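Local coordinates for internalin C2 (Listeria monocytogenes serotype 4b str. F2365, PDB 4FHO), which is a leucine-rich-repeat protein of the internalin family, probably concerned with adhesion to or invasion of host cells, at residues L159-I164 with T183-D188; S195-L200 with S217-L222; I204-K209 with S223-V228. All coordinates share one frame; numbering follows the deposited sequence.

The three contacts sample one principle, the stacking of successive coils in a leucine-rich-repeat solenoid, seen in the sheet (contacts 1 and 3) and in the loops across the core (contact 2). Contacts 1 and 3 belong to the same parallel sheet, their centres about 10 Å apart, and strands 183-185 and 205-207 are neighbours in it; Ala186 N lies 2.7 Å from His207 O where they join. Contact 2 meets the sheet through the leucine core: Leu197 CD2 is 3.7 Å from Leu184 CD2, and Leu219 CD1 is 3.5 Å from Val228 CG2. A sulfate is bound at Arg185 in contact 1, about 6 Å, between nearest atoms, from the Glu205 side chain of contact 3.

Contact 1. Residues L159-I164 with T183-D188; sequences LQYLSI and TLRADD. With SO4 (sulfate ion), chain C.
Tyr161 and Thr183 sit side by side on adjacent parallel strands of a leucine-rich-repeat solenoid, the register running on through Leu162 with Leu184 and Ser163 with Arg185. The strand axes, 4.9 Å apart, differ in direction by just 2°. Four backbone hydrogen bonds join them: Thr183 N to Gln160 O, Leu162 N to Thr183 O, Arg185 N to Leu162 O, and Ile164 N to Arg185 O, the last spanning 2.7 Å and almost straight.

Apolar packing fills the interior face. Leu162 and Leu184 point the same way, CD2 of the former 4.0 Å from CD1 of the latter, forming part of the leucine core. Just past the strands, Ile164 holds CG1 between its backbone N and carbonyl carbon (chi1 56°), which sets that atom 3.7 Å from Ala186 CB.

The other face, bearing Tyr161, Ser163, Thr183 and Arg185, is polar. Tyr161 lays CD2 obliquely against Thr183 CB, at 3.6 Å, while its OH rests over one face of the Arg185 guanidinium without a hydrogen bond. The extended Arg185 also forms a salt bridge through NE to Glu205. Its outer edge grips a sulfate, probably from the crystallisation liquor: NH2 bonds O4 at 2.9 Å, and NH1 donates to O2 at 2.8 Å and more weakly to O4.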
ATOM      1  N   LEU A 159       5.967  11.234  -3.059  1.00 71.81           N
ATOM      2  CA  LEU A 159       4.684  11.117  -2.341  1.00 68.22           C
ATOM      3  C   LEU A 159       3.828  12.385  -2.528  1.00 66.71           C
ATOM      4  O   LEU A 159       4.293  13.490  -2.257  1.00 72.60           O
ATOM      5  CB  LEU A 159       4.881  10.818  -0.840  1.00 65.93           C
ATOM      6  CG  LEU A 159       5.164   9.362  -0.421  1.00 69.73           C
ATOM      7  CD1 LEU A 159       5.539   9.264   1.047  1.00 65.98           C
ATOM      8  CD2 LEU A 159       3.991   8.446  -0.714  1.00 61.39           C
ATOM      9  N   GLN A 160       2.615  12.195  -3.047  1.00 72.56           N
ATOM     10  CA  GLN A 160       1.575  13.236  -3.170  1.00 67.19           C
ATOM     11  C   GLN A 160       0.495  13.119  -2.087  1.00 66.54           C
ATOM     12  O   GLN A 160      -0.068  14.131  -1.667  1.00 69.52           O
ATOM     13  CB  GLN A 160       0.888  13.131  -4.540  1.00 72.17           C
ATOM     14  CG  GLN A 160       1.828  13.350  -5.727  1.00 82.99           C
ATOM     15  CD  GLN A 160       1.132  13.211  -7.072  1.00 96.25           C
ATOM     16  OE1 GLN A 160      -0.028  13.596  -7.230  1.00102.77           O
ATOM     17  NE2 GLN A 160       1.840  12.656  -8.050  1.00 94.88           N
ATOM     18  N   TYR A 161       0.184  11.892  -1.674  1.00 62.35           N
ATOM     19  CA  TYR A 161      -0.897  11.594  -0.710  1.00 61.43           C
ATOM     20  C   TYR A 161      -0.349  10.666   0.353  1.00 62.97           C
ATOM     21  O   TYR A 161       0.083   9.554   0.029  1.00 61.38           O
ATOM     22  CB  TYR A 161      -2.066  10.947  -1.446  1.00 65.59           C
ATOM     23  CG  TYR A 161      -3.321  10.728  -0.626  1.00 55.19           C
ATOM     24  CD1 TYR A 161      -3.412   9.656   0.265  1.00 63.71           C
ATOM     25  CD2 TYR A 161      -4.437  11.560  -0.766  1.00 65.56           C
ATOM     26  CE1 TYR A 161      -4.560   9.437   1.017  1.00 63.58           C
ATOM     27  CE2 TYR A 161      -5.601  11.334  -0.021  1.00 62.99           C
ATOM     28  CZ  TYR A 161      -5.646  10.271   0.873  1.00 63.63           C
ATOM     29  OH  TYR A 161      -6.761  10.008   1.632  1.00 67.02           O
ATOM     30  N   LEU A 162      -0.370  11.117   1.609  1.00 60.82           N
ATOM     31  CA  LEU A 162       0.064  10.307   2.756  1.00 61.32           C
ATOM     32  C   LEU A 162      -1.036  10.306   3.806  1.00 60.34           C
ATOM     33  O   LEU A 162      -1.415  11.361   4.297  1.00 67.12           O
ATOM     34  CB  LEU A 162       1.366  10.836   3.363  1.00 60.72           C
ATOM     35  CG  LEU A 162       1.950  10.127   4.603  1.00 62.27           C
ATOM     36  CD1 LEU A 162       2.169   8.627   4.369  1.00 61.17           C
ATOM     37  CD2 LEU A 162       3.245  10.773   5.076  1.00 58.27           C
ATOM     38  N   SER A 163      -1.502   9.114   4.176  1.00 57.06           N
ATOM     39  CA  SER A 163      -2.508   8.948   5.194  1.00 52.24           C
ATOM     40  C   SER A 163      -1.921   8.095   6.316  1.00 57.33           C
ATOM     41  O   SER A 163      -1.588   6.936   6.099  1.00 53.05           O
ATOM     42  CB  SER A 163      -3.731   8.300   4.557  1.00 62.69           C
ATOM     43  OG  SER A 163      -4.833   8.402   5.394  1.00 61.47           O
ATOM     44  N   ILE A 164      -1.818   8.682   7.510  1.00 54.17           N
ATOM     45  CA  ILE A 164      -1.223   8.054   8.700  1.00 58.85           C
ATOM     46  C   ILE A 164      -2.111   8.170   9.949  1.00 53.63           C
ATOM     47  O   ILE A 164      -1.625   8.019  11.071  1.00 55.62           O
ATOM     48  CB  ILE A 164       0.188   8.631   8.990  1.00 62.74           C
ATOM     49  CG1 ILE A 164       0.150  10.155   9.152  1.00 65.37           C
ATOM     50  CG2 ILE A 164       1.168   8.217   7.894  1.00 63.94           C
ATOM     51  CD1 ILE A 164       1.404  10.725   9.787  1.00 63.98           C
ATOM     52  N   THR A 183      -1.877  16.135   0.205  1.00 62.21           N
ATOM     53  CA  THR A 183      -2.731  15.684   1.304  1.00 63.91           C
ATOM     54  C   THR A 183      -1.913  14.983   2.378  1.00 63.41           C
ATOM     55  O   THR A 183      -1.146  14.045   2.080  1.00 61.62           O
ATOM     56  CB  THR A 183      -3.843  14.750   0.801  1.00 65.93           C
ATOM     57  OG1 THR A 183      -4.626  15.435  -0.182  1.00 64.77           O
ATOM     58  CG2 THR A 183      -4.735  14.279   1.956  1.00 64.68           C
ATOM     59  N   LEU A 184      -2.053  15.463   3.616  1.00 62.90           N
ATOM     60  CA  LEU A 184      -1.560  14.772   4.796  1.00 63.10           C
ATOM     61  C   LEU A 184      -2.751  14.557   5.700  1.00 67.40           C
ATOM     62  O   LEU A 184      -3.314  15.517   6.209  1.00 70.74           O
ATOM     63  CB  LEU A 184      -0.481  15.555   5.541  1.00 62.35           C
ATOM     64  CG  LEU A 184       0.042  14.898   6.830  1.00 65.60           C
ATOM     65  CD1 LEU A 184       0.699  13.552   6.531  1.00 70.52           C
ATOM     66  CD2 LEU A 184       1.008  15.799   7.580  1.00 67.17           C
ATOM     67  N   ARG A 185      -3.121  13.294   5.908  1.00 57.25           N
ATOM     68  CA  ARG A 185      -4.175  12.934   6.840  1.00 54.47           C
ATOM     69  C   ARG A 185      -3.538  12.231   8.026  1.00 62.04           C
ATOM     70  O   ARG A 185      -2.953  11.160   7.863  1.00 59.59           O
ATOM     71  CB  ARG A 185      -5.196  12.050   6.158  1.00 58.71           C
ATOM     72  CG  ARG A 185      -6.057  12.824   5.180  1.00 62.33           C
ATOM     73  CD  ARG A 185      -7.086  11.903   4.592  1.00 65.24           C
ATOM     74  NE  ARG A 185      -8.034  12.624   3.763  1.00 70.42           N
ATOM     75  CZ  ARG A 185      -9.132  12.093   3.232  1.00 70.70           C
ATOM     76  NH1 ARG A 185      -9.450  10.802   3.414  1.00 77.81           N
ATOM     77  NH2 ARG A 185      -9.915  12.856   2.488  1.00 68.61           N
ATOM     78  N   ALA A 186      -3.633  12.854   9.201  1.00 60.82           N
ATOM     79  CA  ALA A 186      -2.942  12.398  10.408  1.00 60.44           C
ATOM     80  C   ALA A 186      -3.785  12.532  11.677  1.00 56.94           C
ATOM     81  O   ALA A 186      -3.226  12.720  12.761  1.00 63.25           O
ATOM     82  CB  ALA A 186      -1.615  13.133  10.548  1.00 57.54           C
ATOM     83  N   ASP A 187      -5.111  12.351  11.549  1.00 58.86           N
ATOM     84  CA  ASP A 187      -6.019  12.395  12.720  1.00 58.32           C
ATOM     85  C   ASP A 187      -5.666  11.267  13.706  1.00 64.77           C
ATOM     86  O   ASP A 187      -5.412  10.155  13.276  1.00 61.06           O
ATOM     87  CB  ASP A 187      -7.501  12.236  12.321  1.00 65.28           C
ATOM     88  CG  ASP A 187      -8.072  13.448  11.577  1.00 67.59           C
ATOM     89  OD1 ASP A 187      -7.439  14.518  11.555  1.00 71.62           O
ATOM     90  OD2 ASP A 187      -9.197  13.340  11.025  1.00 62.08           O
ATOM     91  N   ASP A 188      -5.656  11.575  15.007  1.00 58.79           N
ATOM     92  CA  ASP A 188      -5.518  10.577  16.083  1.00 62.02           C
ATOM     93  C   ASP A 188      -4.105   9.963  16.072  1.00 60.19           C
ATOM     94  O   ASP A 188      -3.887   8.825  15.687  1.00 62.71           O
ATOM     95  CB  ASP A 188      -6.677   9.543  16.059  1.00 58.34           C
ATOM     96  CG  ASP A 188      -6.758   8.682  17.335  1.00 74.13           C
ATOM     97  OD1 ASP A 188      -5.896   8.760  18.238  1.00 68.85           O
ATOM     98  OD2 ASP A 188      -7.696   7.868  17.415  1.00100.08           O
TER
HETATM   99  S   SO4 C 600     -12.305   9.794   1.531  1.00119.31           S
HETATM  100  O1  SO4 C 600     -13.590  10.253   2.125  1.00 93.03           O
HETATM  101  O2  SO4 C 600     -11.525   9.051   2.549  1.00 91.94           O
HETATM  102  O3  SO4 C 600     -12.556   8.905   0.367  1.00105.02           O
HETATM  103  O4  SO4 C 600     -11.538  10.977   1.076  1.00 88.62           O

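Contact 2. Residues S195-L200 with S217-L222; sequences SPLASL and SPLANL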
ATOM      1  N   SER A 195       5.993  22.104  12.820  1.00 91.21           N
ATOM      2  CA  SER A 195       7.036  22.887  12.125  1.00 96.37           C
ATOM      3  C   SER A 195       7.493  22.305  10.787  1.00 90.79           C
ATOM      4  O   SER A 195       7.629  23.069   9.834  1.00 94.81           O
ATOM      5  CB  SER A 195       8.254  23.142  13.029  1.00104.97           C
ATOM      6  OG  SER A 195       7.880  23.937  14.137  1.00110.04           O
ATOM      7  N   PRO A 196       7.675  20.962  10.694  1.00 84.51           N
ATOM      8  CA  PRO A 196       8.017  20.342   9.400  1.00 87.63           C
ATOM      9  C   PRO A 196       7.117  20.667   8.209  1.00 82.69           C
ATOM     10  O   PRO A 196       7.605  20.671   7.082  1.00 90.67           O
ATOM     11  CB  PRO A 196       7.949  18.844   9.712  1.00 89.76           C
ATOM     12  CG  PRO A 196       8.412  18.771  11.115  1.00 86.46           C
ATOM     13  CD  PRO A 196       7.836  19.980  11.791  1.00 91.74           C
ATOM     14  N   LEU A 197       5.836  20.941   8.461  1.00 83.33           N
ATOM     15  CA  LEU A 197       4.856  21.195   7.398  1.00 81.45           C
ATOM     16  C   LEU A 197       5.079  22.526   6.672  1.00 86.13           C
ATOM     17  O   LEU A 197       4.619  22.673   5.544  1.00 88.05           O
ATOM     18  CB  LEU A 197       3.412  21.084   7.938  1.00 81.36           C
ATOM     19  CG  LEU A 197       3.009  19.791   8.695  1.00 80.47           C
ATOM     20  CD1 LEU A 197       1.504  19.755   8.929  1.00 82.27           C
ATOM     21  CD2 LEU A 197       3.461  18.506   8.011  1.00 76.72           C
ATOM     22  N   ALA A 198       5.818  23.463   7.281  1.00 92.28           N
ATOM     23  CA  ALA A 198       6.162  24.756   6.639  1.00 97.27           C
ATOM     24  C   ALA A 198       6.989  24.645   5.345  1.00 98.63           C
ATOM     25  O   ALA A 198       6.903  25.535   4.494  1.00 97.29           O
ATOM     26  CB  ALA A 198       6.884  25.670   7.624  1.00 99.34           C
ATOM     27  N   SER A 199       7.774  23.569   5.209  1.00 92.88           N
ATOM     28  CA  SER A 199       8.534  23.279   3.977  1.00 92.03           C
ATOM     29  C   SER A 199       7.766  22.390   2.966  1.00 89.85           C
ATOM     30  O   SER A 199       8.376  21.882   2.021  1.00 96.92           O
ATOM     31  CB  SER A 199       9.898  22.651   4.341  1.00 96.68           C
ATOM     32  OG  SER A 199       9.742  21.382   4.937  1.00106.84           O
ATOM     33  N   LEU A 200       6.451  22.215   3.159  1.00 88.96           N
ATOM     34  CA  LEU A 200       5.577  21.478   2.231  1.00 86.52           C
ATOM     35  C   LEU A 200       4.616  22.478   1.563  1.00 90.05           C
ATOM     36  O   LEU A 200       3.468  22.631   2.011  1.00 86.27           O
ATOM     37  CB  LEU A 200       4.831  20.367   2.986  1.00 86.52           C
ATOM     38  CG  LEU A 200       5.706  19.361   3.744  1.00 82.27           C
ATOM     39  CD1 LEU A 200       4.851  18.317   4.448  1.00 80.58           C
ATOM     40  CD2 LEU A 200       6.709  18.679   2.830  1.00 89.85           C
ATOM     41  N   SER A 217       1.516  28.356  13.589  1.00 97.79           N
ATOM     42  CA  SER A 217       2.391  29.250  12.796  1.00109.85           C
ATOM     43  C   SER A 217       3.025  28.631  11.532  1.00101.27           C
ATOM     44  O   SER A 217       3.067  29.301  10.494  1.00103.93           O
ATOM     45  CB  SER A 217       3.521  29.844  13.666  1.00115.22           C
ATOM     46  OG  SER A 217       2.995  30.552  14.774  1.00120.06           O
ATOM     47  N   PRO A 218       3.493  27.358  11.594  1.00 98.77           N
ATOM     48  CA  PRO A 218       4.077  26.740  10.380  1.00 92.09           C
ATOM     49  C   PRO A 218       3.132  26.608   9.178  1.00 92.07           C
ATOM     50  O   PRO A 218       3.613  26.495   8.046  1.00105.39           O
ATOM     51  CB  PRO A 218       4.551  25.375  10.879  1.00 97.28           C
ATOM     52  CG  PRO A 218       4.733  25.558  12.347  1.00 97.46           C
ATOM     53  CD  PRO A 218       3.615  26.450  12.748  1.00 94.35           C
ATOM     54  N   LEU A 219       1.815  26.675   9.422  1.00 92.91           N
ATOM     55  CA  LEU A 219       0.804  26.734   8.360  1.00 94.57           C
ATOM     56  C   LEU A 219       0.545  28.123   7.777  1.00 99.15           C
ATOM     57  O   LEU A 219      -0.002  28.199   6.672  1.00 98.81           O
ATOM     58  CB  LEU A 219      -0.529  26.128   8.850  1.00 98.55           C
ATOM     59  CG  LEU A 219      -0.455  24.721   9.458  1.00 94.10           C
ATOM     60  CD1 LEU A 219      -1.839  24.268   9.897  1.00104.68           C
ATOM     61  CD2 LEU A 219       0.152  23.724   8.481  1.00 96.64           C
ATOM     62  N   ALA A 220       0.935  29.190   8.494  1.00 96.82           N
ATOM     63  CA  ALA A 220       0.609  30.592   8.129  1.00105.50           C
ATOM     64  C   ALA A 220       1.004  30.994   6.707  1.00107.72           C
ATOM     65  O   ALA A 220       0.261  31.738   6.054  1.00100.36           O
ATOM     66  CB  ALA A 220       1.234  31.577   9.125  1.00108.81           C
ATOM     67  N   ASN A 221       2.157  30.497   6.241  1.00102.31           N
ATOM     68  CA  ASN A 221       2.678  30.811   4.888  1.00109.07           C
ATOM     69  C   ASN A 221       2.315  29.844   3.751  1.00 99.36           C
ATOM     70  O   ASN A 221       2.518  30.181   2.578  1.00122.21           O
ATOM     71  CB  ASN A 221       4.196  31.059   4.958  1.00107.72           C
ATOM     72  CG  ASN A 221       4.513  32.450   5.438  1.00110.14           C
ATOM     73  OD1 ASN A 221       4.240  33.425   4.740  1.00119.87           O
ATOM     74  ND2 ASN A 221       5.041  32.558   6.650  1.00118.52           N
ATOM     75  N   LEU A 222       1.711  28.705   4.080  1.00102.66           N
ATOM     76  CA  LEU A 222       1.252  27.740   3.074  1.00 99.59           C
ATOM     77  C   LEU A 222       0.044  28.320   2.344  1.00101.07           C
ATOM     78  O   LEU A 222      -1.013  28.515   2.950  1.00106.08           O
ATOM     79  CB  LEU A 222       0.891  26.415   3.730  1.00 95.02           C
ATOM     80  CG  LEU A 222       2.018  25.692   4.474  1.00 92.56           C
ATOM     81  CD1 LEU A 222       1.459  24.405   5.055  1.00 83.66           C
ATOM     82  CD2 LEU A 222       3.222  25.416   3.583  1.00 97.38           C
TER
HETATM   83  O   HOH W   1       5.371  28.075   5.653  1.00 62.54           O
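Pro218 turns its ring toward the preceding coil and lays it against Ser195 and Ala198. Its CG comes to 3.5 Å from Ser195 CA, so the ring meets backbone more than side chain; the hydroxyl of Ser195 is engaged with Asp193. Pro218 CB also lies 4.0 Å from the methyl CB of Ala198.

Deeper in, leucines take over the apolar contact. Leu197 CD1 approaches Leu219 CD2 at 4.2 Å, and the two side chains occupy equivalent places in consecutive turns. Leu222 works differently: with CG anti to its carbonyl carbon (chi1 -61°), the branched end reaches the carbonyls of 195-200 and sets CD2 3.2 Å from Leu200 O and CD1 3.6 Å from Leu197 O. Both of its methyls thus abut carbonyl oxygens, and Leu197 O is itself already taken by the backbone N of Leu200.

These segments are the Ser-Pro-Leu-Ala loops of two successive leucine-rich repeats, on the convex side of the solenoid, across the leucine core from the parallel sheet. Residues 195-198 form a short 3-10 turn; 217-222 coils in a similar way, with Ala220 N bonded to Ser217 O and a type I beta turn from Leu219 to Leu222.

Polar contact between the loops is slight. Pro218 O faces Ala198 CA in a CA-H...O contact of 3.4 Å, with an angle at the hydrogen of 124°. One water joins the coils, donating to Ala198 O at 3.2 Å and, weakly, to Pro218 O.

Contact 3. Residues I204-K209 with S223-V228; sequences IEVHLK and SNLFIV
Leu225 pushes its CD1 methyl against Val206 CG2, 3.6 Å away, the two side chains meeting at a slant on the inner side of the sheet. The leucine gets there through its first torsion: CG stands anti to the backbone N, though well turned from the ideal (chi1 -150°), which brings the branched end back toward Val206 although its first bond leads away. Val228 adds a smaller bump alongside, its CG2 4.3 Å from Val206 CB, and beyond it Leu208 CD1 makes a looser contact with Val228 CG1.

Toward the start of the strands Ile204 is the piece most covered. The carbonyl oxygen of Asn224 fits the hollow at the root of its side chain, with CB, CG1 and CG2 of Ile204 all within 4.0 Å of Asn224 O. Ile204 CG2 also meets Phe226 CB at 3.9 Å, the two side chains slanting across each other; the phenyl ring itself leads away. On the outer face, Ile227 CG2 lies beside Glu205 CG (4.2 Å) and at the edge of the His207 ring. Glu205 sends its carboxylate on to Arg185, with OE2 in a salt bridge.

The strands are the last two of the parallel sheet in this leucine-rich-repeat solenoid, and 227-229 is its outermost strand at the C-terminal end. At the start of 227-229, Ile204 O accepts two N-H groups, Phe226 N at 2.7 Å on a lone pair and Ile227 N more nearly along the carbonyl direction. From there on, Val206 N bonds Ile227 O, and Val228 CA closes to 3.1 Å from Val206 O in a CA-H...O contact.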
ATOM      1  N   ILE A 204      -2.719  21.013   0.290  1.00 77.26           N
ATOM      2  CA  ILE A 204      -4.095  21.441   0.103  1.00 72.06           C
ATOM      3  C   ILE A 204      -4.953  21.062   1.320  1.00 70.68           C
ATOM      4  O   ILE A 204      -5.746  21.882   1.800  1.00 72.68           O
ATOM      5  CB  ILE A 204      -4.706  20.833  -1.188  1.00 72.67           C
ATOM      6  CG1 ILE A 204      -3.836  21.150  -2.416  1.00 71.97           C
ATOM      7  CG2 ILE A 204      -6.123  21.362  -1.403  1.00 69.22           C
ATOM      8  CD1 ILE A 204      -4.383  20.592  -3.719  1.00 82.26           C
ATOM      9  N   GLU A 205      -4.790  19.840   1.812  1.00 66.93           N
ATOM     10  CA  GLU A 205      -5.646  19.256   2.851  1.00 69.61           C
ATOM     11  C   GLU A 205      -4.747  18.674   3.932  1.00 69.90           C
ATOM     12  O   GLU A 205      -3.934  17.795   3.644  1.00 70.89           O
ATOM     13  CB  GLU A 205      -6.540  18.179   2.225  1.00 73.18           C
ATOM     14  CG  GLU A 205      -7.354  17.316   3.187  1.00 73.04           C
ATOM     15  CD  GLU A 205      -8.322  16.396   2.459  1.00 80.71           C
ATOM     16  OE1 GLU A 205      -9.253  16.913   1.813  1.00 74.37           O
ATOM     17  OE2 GLU A 205      -8.170  15.156   2.535  1.00 71.19           O
ATOM     18  N   VAL A 206      -4.876  19.187   5.156  1.00 72.07           N
ATOM     19  CA  VAL A 206      -4.128  18.712   6.314  1.00 64.55           C
ATOM     20  C   VAL A 206      -5.126  18.331   7.400  1.00 65.42           C
ATOM     21  O   VAL A 206      -5.841  19.176   7.893  1.00 69.98           O
ATOM     22  CB  VAL A 206      -3.126  19.749   6.817  1.00 69.85           C
ATOM     23  CG1 VAL A 206      -2.232  19.155   7.905  1.00 73.76           C
ATOM     24  CG2 VAL A 206      -2.248  20.227   5.672  1.00 73.52           C
ATOM     25  N   HIS A 207      -5.209  17.054   7.747  1.00 57.93           N
ATOM     26  CA  HIS A 207      -6.122  16.586   8.792  1.00 61.71           C
ATOM     27  C   HIS A 207      -5.298  16.253  10.012  1.00 61.55           C
ATOM     28  O   HIS A 207      -4.496  15.308   9.993  1.00 64.18           O
ATOM     29  CB  HIS A 207      -6.960  15.397   8.321  1.00 63.66           C
ATOM     30  CG  HIS A 207      -8.085  15.741   7.364  1.00 64.88           C
ATOM     31  ND1 HIS A 207      -9.004  14.824   6.990  1.00 64.88           N
ATOM     32  CD2 HIS A 207      -8.420  16.909   6.720  1.00 63.27           C
ATOM     33  CE1 HIS A 207      -9.878  15.395   6.144  1.00 72.51           C
ATOM     34  NE2 HIS A 207      -9.528  16.671   5.989  1.00 63.74           N
ATOM     35  N   LEU A 208      -5.481  17.027  11.085  1.00 61.31           N
ATOM     36  CA  LEU A 208      -4.716  16.883  12.336  1.00 61.80           C
ATOM     37  C   LEU A 208      -5.608  16.848  13.585  1.00 64.95           C
ATOM     38  O   LEU A 208      -5.178  17.260  14.646  1.00 67.09           O
ATOM     39  CB  LEU A 208      -3.669  18.005  12.426  1.00 67.62           C
ATOM     40  CG  LEU A 208      -2.510  17.975  11.415  1.00 74.72           C
ATOM     41  CD1 LEU A 208      -1.790  19.316  11.405  1.00 74.77           C
ATOM     42  CD2 LEU A 208      -1.513  16.872  11.680  1.00 68.71           C
ATOM     43  N   LYS A 209      -6.820  16.283  13.477  1.00 64.57           N
ATOM     44  CA  LYS A 209      -7.743  16.158  14.629  1.00 66.44           C
ATOM     45  C   LYS A 209      -7.164  15.207  15.683  1.00 64.55           C
ATOM     46  O   LYS A 209      -6.397  14.347  15.339  1.00 59.22           O
ATOM     47  CB  LYS A 209      -9.125  15.629  14.204  1.00 64.91           C
ATOM     48  CG  LYS A 209      -9.857  16.534  13.224  1.00 66.21           C
ATOM     49  CD  LYS A 209     -11.163  15.943  12.716  1.00 70.35           C
ATOM     50  CE  LYS A 209     -12.203  15.814  13.800  1.00 68.19           C
ATOM     51  NZ  LYS A 209     -13.584  15.835  13.240  1.00 61.92           N
ATOM     52  N   SER A 223       0.229  28.620   1.057  1.00102.82           N
ATOM     53  CA  SER A 223      -0.733  29.412   0.274  1.00 98.79           C
ATOM     54  C   SER A 223      -1.720  28.602  -0.569  1.00 93.50           C
ATOM     55  O   SER A 223      -2.641  29.190  -1.108  1.00 91.08           O
ATOM     56  CB  SER A 223       0.007  30.422  -0.617  1.00106.93           C
ATOM     57  OG  SER A 223       0.802  29.779  -1.594  1.00108.92           O
ATOM     58  N   ASN A 224      -1.536  27.279  -0.682  1.00 93.38           N
ATOM     59  CA  ASN A 224      -2.486  26.400  -1.410  1.00 89.92           C
ATOM     60  C   ASN A 224      -3.468  25.641  -0.495  1.00 83.59           C
ATOM     61  O   ASN A 224      -4.215  24.790  -0.967  1.00 83.47           O
ATOM     62  CB  ASN A 224      -1.717  25.421  -2.302  1.00 89.77           C
ATOM     63  CG  ASN A 224      -0.821  26.124  -3.304  1.00 98.18           C
ATOM     64  OD1 ASN A 224      -1.295  26.868  -4.157  1.00 96.40           O
ATOM     65  ND2 ASN A 224       0.484  25.886  -3.205  1.00 97.98           N
ATOM     66  N   LEU A 225      -3.531  26.025   0.779  1.00 75.57           N
ATOM     67  CA  LEU A 225      -4.198  25.260   1.826  1.00 74.46           C
ATOM     68  C   LEU A 225      -5.704  25.521   1.715  1.00 83.29           C
ATOM     69  O   LEU A 225      -6.130  26.672   1.792  1.00 79.61           O
ATOM     70  CB  LEU A 225      -3.640  25.698   3.193  1.00 77.73           C
ATOM     71  CG  LEU A 225      -3.537  24.827   4.436  1.00 86.53           C
ATOM     72  CD1 LEU A 225      -2.944  23.460   4.134  1.00 73.45           C
ATOM     73  CD2 LEU A 225      -2.694  25.568   5.467  1.00 77.02           C
ATOM     74  N   PHE A 226      -6.493  24.471   1.466  1.00 78.67           N
ATOM     75  CA  PHE A 226      -7.958  24.555   1.510  1.00 74.80           C
ATOM     76  C   PHE A 226      -8.494  24.312   2.920  1.00 68.27           C
ATOM     77  O   PHE A 226      -9.433  24.999   3.310  1.00 77.09           O
ATOM     78  CB  PHE A 226      -8.648  23.617   0.509  1.00 77.29           C
ATOM     79  CG  PHE A 226     -10.156  23.710   0.544  1.00 77.04           C
ATOM     80  CD1 PHE A 226     -10.815  24.799  -0.040  1.00 74.96           C
ATOM     81  CD2 PHE A 226     -10.917  22.744   1.220  1.00 72.93           C
ATOM     82  CE1 PHE A 226     -12.202  24.911   0.014  1.00 73.55           C
ATOM     83  CE2 PHE A 226     -12.311  22.856   1.277  1.00 73.64           C
ATOM     84  CZ  PHE A 226     -12.949  23.934   0.676  1.00 74.22           C
ATOM     85  N   ILE A 227      -7.942  23.341   3.651  1.00 74.29           N
ATOM     86  CA  ILE A 227      -8.423  23.006   5.001  1.00 71.25           C
ATOM     87  C   ILE A 227      -7.354  22.382   5.889  1.00 68.39           C
ATOM     88  O   ILE A 227      -6.565  21.539   5.445  1.00 64.93           O
ATOM     89  CB  ILE A 227      -9.700  22.119   4.952  1.00 73.55           C
ATOM     90  CG1 ILE A 227     -10.406  22.066   6.321  1.00 75.22           C
ATOM     91  CG2 ILE A 227      -9.412  20.730   4.396  1.00 65.54           C
ATOM     92  CD1 ILE A 227     -11.705  21.275   6.312  1.00 77.60           C
ATOM     93  N   VAL A 228      -7.302  22.860   7.128  1.00 66.65           N
ATOM     94  CA  VAL A 228      -6.600  22.203   8.225  1.00 69.29           C
ATOM     95  C   VAL A 228      -7.651  21.898   9.272  1.00 66.05           C
ATOM     96  O   VAL A 228      -8.440  22.787   9.593  1.00 71.66           O
ATOM     97  CB  VAL A 228      -5.534  23.097   8.869  1.00 74.74           C
ATOM     98  CG1 VAL A 228      -4.774  22.304   9.919  1.00 71.10           C
ATOM     99  CG2 VAL A 228      -4.577  23.635   7.817  1.00 82.00           C
TER